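Local coordinates for protein binary enterotoxin of Clostridium perfringens component a (Clostridium perfringens, PDB 5WTZ) that probably transfers ADP-ribose from bound NAD+ to actin, as the enzymatic component of a binary iota-like enterotoxin, at residues I296-M301 and I359-L364. Residues are numbered along the deposited sequence; the frame is centred on the assembly and turned at random.
Sequences ITYRRM and ILRLHL. With NAD (nicotinamide-adenine-dinucleotide), chain B.
Arg299 and Leu360 form a hydrogen-bonded antiparallel pair: Leu360 N reaches Arg299 O at 2.7 Å, while the return bond from Arg299 N to Leu360 O is longer, 3.1 Å. Thr297 and Leu362 are the second such pair, with both bonds straighter (N-H...O 166° and 161°). Between them, Tyr298 and Arg361 make a non-hydrogen-bonded pair on the other face.

The Arg299 side chain links this strand edge to the dinucleotide. Its CB packs on Leu360 CB at 3.7 Å; CG, anti to the backbone N (chi1 -180°), passes beside the nicotinamide amide, 3.8 Å from NAD N7N. The extended chain carries NE to a salt bridge with Glu305. At the tip, NH1 donates to NAD O1N (2.9 Å) and also bonds Ser342 O, whereas NH2 makes weak, bent bonds to O2A and O1N. NH1 thus holds the nicotinamide-side phosphate, the adenosine-side one being reached only by the weak NH2 bond; the guanidinium probably helps offset the pyrophosphate charge in this ADP-ribosyltransferase cleft.

On the opposite face, Ile359 CD1 lies over one face of the Arg300 guanidinium, 3.5 Å from NH1, and NH2 bonds Ser347 O and Phe61 O. Tyr298 CE2 meets Arg361 CD at 3.6 Å, and a water joins Tyr298 OH to Arg361 NH1; Tyr298 OH is also hydrogen-bonded to Asn215, and Arg361 forms salt bridges with Asp138 and Asp417.

Strand 295-301 is outermost in a five-stranded mixed sheet, with 358-364 between it and 411-420. Tyr393 of strand 391-403 touches Met301, Leu360 and Leu362, while Phe61 of helix 36-61 packs on Tyr298, Ile359 and Arg361.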
ATOM      1  N   ILE A 296      -1.451   1.262   8.499  1.00 13.36           N
ATOM      2  CA  ILE A 296      -0.612   1.834   7.456  1.00 15.49           C
ATOM      3  C   ILE A 296      -0.332   3.309   7.784  1.00 15.48           C
ATOM      4  O   ILE A 296      -1.252   4.064   8.103  1.00 18.50           O
ATOM      5  CB  ILE A 296      -1.277   1.726   6.062  1.00 14.86           C
ATOM      6  CG1 ILE A 296      -1.474   0.249   5.666  1.00 20.28           C
ATOM      7  CG2 ILE A 296      -0.454   2.504   5.042  1.00 15.63           C
ATOM      8  CD1 ILE A 296      -0.192  -0.609   5.817  1.00 18.42           C
ATOM      9  N   THR A 297       0.932   3.727   7.729  1.00 12.63           N
ATOM     10  CA  THR A 297       1.248   5.145   7.894  1.00 15.08           C
ATOM     11  C   THR A 297       2.232   5.590   6.799  1.00 15.04           C
ATOM     12  O   THR A 297       2.788   4.760   6.094  1.00 17.35           O
ATOM     13  CB  THR A 297       1.808   5.448   9.299  1.00 12.85           C
ATOM     14  OG1 THR A 297       1.789   6.864   9.518  1.00 18.13           O
ATOM     15  CG2 THR A 297       3.240   4.864   9.492  1.00 10.66           C
ATOM     16  N   TYR A 298       2.428   6.898   6.659  1.00 12.91           N
ATOM     17  CA  TYR A 298       3.133   7.478   5.506  1.00 15.14           C
ATOM     18  C   TYR A 298       4.247   8.449   5.890  1.00 17.15           C
ATOM     19  O   TYR A 298       4.228   9.053   6.954  1.00 14.37           O
ATOM     20  CB  TYR A 298       2.141   8.214   4.590  1.00 19.74           C
ATOM     21  CG  TYR A 298       1.004   7.355   4.057  1.00 15.88           C
ATOM     22  CD1 TYR A 298      -0.181   7.196   4.792  1.00 19.38           C
ATOM     23  CD2 TYR A 298       1.114   6.709   2.828  1.00 15.45           C
ATOM     24  CE1 TYR A 298      -1.223   6.409   4.303  1.00 19.72           C
ATOM     25  CE2 TYR A 298       0.080   5.921   2.327  1.00 14.27           C
ATOM     26  CZ  TYR A 298      -1.069   5.766   3.072  1.00 18.57           C
ATOM     27  OH  TYR A 298      -2.078   4.994   2.562  1.00 17.26           O
ATOM     28  N   ARG A 299       5.205   8.643   4.993  1.00 18.24           N
ATOM     29  CA  ARG A 299       6.263   9.613   5.260  1.00 15.71           C
ATOM     30  C   ARG A 299       6.776  10.168   3.943  1.00 17.05           C
ATOM     31  O   ARG A 299       7.056   9.404   3.019  1.00 17.06           O
ATOM     32  CB  ARG A 299       7.420   8.981   6.050  1.00 17.24           C
ATOM     33  CG  ARG A 299       8.553   9.973   6.353  1.00 16.99           C
ATOM     34  CD  ARG A 299       9.657   9.359   7.238  1.00 15.02           C
ATOM     35  NE  ARG A 299      10.850  10.188   7.110  1.00 15.67           N
ATOM     36  CZ  ARG A 299      10.990  11.385   7.667  1.00 18.71           C
ATOM     37  NH1 ARG A 299      10.026  11.880   8.452  1.00 16.09           N
ATOM     38  NH2 ARG A 299      12.100  12.094   7.463  1.00 18.39           N
ATOM     39  N   ARG A 300       6.861  11.491   3.859  1.00 16.00           N
ATOM     40  CA  ARG A 300       7.553  12.154   2.765  1.00 14.47           C
ATOM     41  C   ARG A 300       9.023  12.190   3.146  1.00 18.40           C
ATOM     42  O   ARG A 300       9.424  12.912   4.064  1.00 16.90           O
ATOM     43  CB  ARG A 300       6.965  13.541   2.532  1.00 13.92           C
ATOM     44  CG  ARG A 300       5.451  13.500   2.250  1.00 21.61           C
ATOM     45  CD  ARG A 300       5.151  12.603   1.037  1.00 21.92           C
ATOM     46  NE  ARG A 300       3.727  12.313   0.816  1.00 23.83           N
ATOM     47  CZ  ARG A 300       3.097  12.512  -0.342  1.00 22.11           C
ATOM     48  NH1 ARG A 300       3.742  13.050  -1.365  1.00 17.69           N
ATOM     49  NH2 ARG A 300       1.815  12.209  -0.482  1.00 20.81           N
ATOM     50  N   MET A 301       9.821  11.351   2.496  1.00 18.07           N
ATOM     51  CA  MET A 301      11.208  11.143   2.900  1.00 18.13           C
ATOM     52  C   MET A 301      12.115  12.009   2.042  1.00 20.84           C
ATOM     53  O   MET A 301      11.847  12.213   0.860  1.00 20.27           O
ATOM     54  CB  MET A 301      11.611   9.663   2.766  1.00 18.36           C
ATOM     55  CG  MET A 301      10.603   8.652   3.343  1.00 21.66           C
ATOM     56  SD  MET A 301      11.009   6.939   2.906  1.00 22.75           S
ATOM     57  CE  MET A 301      12.281   6.587   4.069  1.00 20.92           C
ATOM     58  N   ILE A 359       8.022   8.489  -1.159  1.00 14.12           N
ATOM     59  CA  ILE A 359       6.848   8.361  -0.302  1.00 17.37           C
ATOM     60  C   ILE A 359       6.813   7.008   0.406  1.00 22.65           C
ATOM     61  O   ILE A 359       6.518   5.968  -0.203  1.00 18.42           O
ATOM     62  CB  ILE A 359       5.547   8.544  -1.105  1.00 15.44           C
ATOM     63  CG1 ILE A 359       5.618   9.821  -1.944  1.00 16.73           C
ATOM     64  CG2 ILE A 359       4.340   8.529  -0.171  1.00 16.80           C
ATOM     65  CD1 ILE A 359       4.462   9.994  -2.939  1.00 17.36           C
ATOM     66  N   LEU A 360       7.121   7.023   1.697  1.00 13.80           N
ATOM     67  CA  LEU A 360       7.039   5.816   2.514  1.00 14.74           C
ATOM     68  C   LEU A 360       5.583   5.420   2.687  1.00 15.65           C
ATOM     69  O   LEU A 360       4.745   6.248   3.034  1.00 15.51           O
ATOM     70  CB  LEU A 360       7.695   6.034   3.878  1.00 15.65           C
ATOM     71  CG  LEU A 360       7.895   4.747   4.686  1.00 11.90           C
ATOM     72  CD1 LEU A 360       8.873   3.824   3.975  1.00 16.15           C
ATOM     73  CD2 LEU A 360       8.373   5.103   6.112  1.00 15.89           C
ATOM     74  N   ARG A 361       5.268   4.166   2.384  1.00 12.82           N
ATOM     75  CA  ARG A 361       3.972   3.613   2.775  1.00 14.17           C
ATOM     76  C   ARG A 361       4.255   2.445   3.697  1.00 15.09           C
ATOM     77  O   ARG A 361       4.526   1.324   3.246  1.00 15.20           O
ATOM     78  CB  ARG A 361       3.135   3.196   1.559  1.00 12.64           C
ATOM     79  CG  ARG A 361       1.751   2.633   1.934  1.00 14.99           C
ATOM     80  CD  ARG A 361       0.738   2.707   0.780  1.00 18.26           C
ATOM     81  NE  ARG A 361       1.146   1.869  -0.354  1.00 17.34           N
ATOM     82  CZ  ARG A 361       0.517   1.822  -1.530  1.00 19.45           C
ATOM     83  NH1 ARG A 361      -0.547   2.576  -1.760  1.00 13.95           N
ATOM     84  NH2 ARG A 361       0.976   1.037  -2.497  1.00 14.22           N
ATOM     85  N   LEU A 362       4.216   2.740   4.995  1.00 13.42           N
ATOM     86  CA  LEU A 362       4.745   1.857   6.032  1.00 13.50           C
ATOM     87  C   LEU A 362       3.669   1.021   6.707  1.00 14.15           C
ATOM     88  O   LEU A 362       2.687   1.560   7.237  1.00 17.00           O
ATOM     89  CB  LEU A 362       5.479   2.684   7.088  1.00 16.89           C
ATOM     90  CG  LEU A 362       6.120   1.907   8.246  1.00 14.35           C
ATOM     91  CD1 LEU A 362       7.305   0.991   7.774  1.00 15.18           C
ATOM     92  CD2 LEU A 362       6.529   2.888   9.353  1.00 12.80           C
ATOM     93  N   HIS A 363       3.871  -0.288   6.699  1.00 13.72           N
ATOM     94  CA  HIS A 363       3.058  -1.219   7.479  1.00 15.06           C
ATOM     95  C   HIS A 363       3.599  -1.221   8.901  1.00 14.56           C
ATOM     96  O   HIS A 363       4.678  -1.766   9.147  1.00 15.44           O
ATOM     97  CB  HIS A 363       3.101  -2.629   6.883  1.00 17.31           C
ATOM     98  CG  HIS A 363       2.266  -3.630   7.628  1.00 25.25           C
ATOM     99  ND1 HIS A 363       2.408  -4.988   7.457  1.00 40.49           N
ATOM    100  CD2 HIS A 363       1.282  -3.469   8.543  1.00 27.27           C
ATOM    101  CE1 HIS A 363       1.551  -5.624   8.240  1.00 35.22           C
ATOM    102  NE2 HIS A 363       0.862  -4.725   8.914  1.00 27.39           N
ATOM    103  N   LEU A 364       2.856  -0.589   9.813  1.00 14.15           N
ATOM    104  CA  LEU A 364       3.250  -0.400  11.204  1.00  9.31           C
ATOM    105  C   LEU A 364       2.544  -1.423  12.083  1.00 16.68           C
ATOM    106  O   LEU A 364       1.342  -1.299  12.336  1.00 19.39           O
ATOM    107  CB  LEU A 364       2.908   1.033  11.657  1.00 12.82           C
ATOM    108  CG  LEU A 364       3.319   1.487  13.060  1.00 14.96           C
ATOM    109  CD1 LEU A 364       4.826   1.339  13.211  1.00 16.15           C
ATOM    110  CD2 LEU A 364       2.908   2.935  13.308  1.00 13.28           C
TER
HETATM  111  PA  NAD B 501      13.412  14.640   9.862  1.00 19.16           P
HETATM  112  O1A NAD B 501      14.258  15.022  11.054  1.00 18.97           O
HETATM  113  O2A NAD B 501      12.880  13.244   9.731  1.00 18.76           O
HETATM  114  O5B NAD B 501      14.214  14.954   8.499  1.00 18.14           O
HETATM  115  C5B NAD B 501      15.059  16.098   8.333  1.00 20.95           C
HETATM  116  C4B NAD B 501      16.104  15.797   7.275  1.00 17.88           C
HETATM  117  O4B NAD B 501      16.921  14.721   7.755  1.00 21.45           O
HETATM  118  C3B NAD B 501      15.475  15.347   5.960  1.00 21.90           C
HETATM  119  O3B NAD B 501      16.252  15.883   4.876  1.00 22.57           O
HETATM  120  C2B NAD B 501      15.601  13.831   6.015  1.00 15.18           C
HETATM  121  O2B NAD B 501      15.704  13.238   4.716  1.00 18.54           O
HETATM  122  C1B NAD B 501      16.860  13.616   6.847  1.00 18.54           C
HETATM  123  N9A NAD B 501      16.735  12.354   7.603  1.00 19.65           N
HETATM  124  C8A NAD B 501      15.764  12.027   8.475  1.00 15.96           C
HETATM  125  N7A NAD B 501      15.967  10.773   8.969  1.00 17.47           N
HETATM  126  C5A NAD B 501      17.070  10.294   8.384  1.00 16.53           C
HETATM  127  C6A NAD B 501      17.848   9.040   8.445  1.00 22.03           C
HETATM  128  N6A NAD B 501      17.452   8.030   9.251  1.00 18.37           N
HETATM  129  N1A NAD B 501      18.944   8.933   7.654  1.00 21.59           N
HETATM  130  C2A NAD B 501      19.346   9.936   6.855  1.00 21.49           C
HETATM  131  N3A NAD B 501      18.693  11.111   6.762  1.00 21.48           N
HETATM  132  C4A NAD B 501      17.567  11.329   7.482  1.00 19.40           C
HETATM  133  O3  NAD B 501      12.168  15.653   9.848  1.00 14.62           O
HETATM  134  PN  NAD B 501      11.130  15.972   8.663  1.00 19.54           P
HETATM  135  O1N NAD B 501      10.317  14.722   8.407  1.00 19.82           O
HETATM  136  O2N NAD B 501      11.879  16.660   7.546  1.00 23.28           O
HETATM  137  O5D NAD B 501      10.235  17.079   9.412  1.00 23.26           O
HETATM  138  C5D NAD B 501       9.621  16.823  10.674  1.00 20.76           C
HETATM  139  C4D NAD B 501       8.572  17.888  10.937  1.00 18.89           C
HETATM  140  O4D NAD B 501       7.434  17.646  10.108  1.00 16.47           O
HETATM  141  C3D NAD B 501       8.057  17.776  12.358  1.00 22.65           C
HETATM  142  O3D NAD B 501       7.507  19.054  12.723  1.00 21.40           O
HETATM  143  C2D NAD B 501       6.946  16.756  12.243  1.00 17.38           C
HETATM  144  O2D NAD B 501       5.954  16.937  13.260  1.00 18.19           O
HETATM  145  C1D NAD B 501       6.401  16.985  10.831  1.00 17.97           C
HETATM  146  N1N NAD B 501       6.032  15.742  10.124  1.00 21.27           N
HETATM  147  C2N NAD B 501       6.673  15.367   8.998  1.00 20.74           C
HETATM  148  C3N NAD B 501       6.312  14.188   8.336  1.00 18.30           C
HETATM  149  C7N NAD B 501       7.001  13.746   7.074  1.00 16.65           C
HETATM  150  O7N NAD B 501       8.166  14.074   6.817  1.00 20.03           O
HETATM  151  N7N NAD B 501       6.274  13.016   6.245  1.00 15.46           N
HETATM  152  C4N NAD B 501       5.277  13.394   8.817  1.00 16.78           C
HETATM  153  C5N NAD B 501       4.636  13.801   9.976  1.00 25.33           C
HETATM  154  C6N NAD B 501       5.037  14.982  10.607  1.00 25.23           C
HETATM  155  O   HOH W   1      -2.552   3.656   0.338  1.00 20.67           O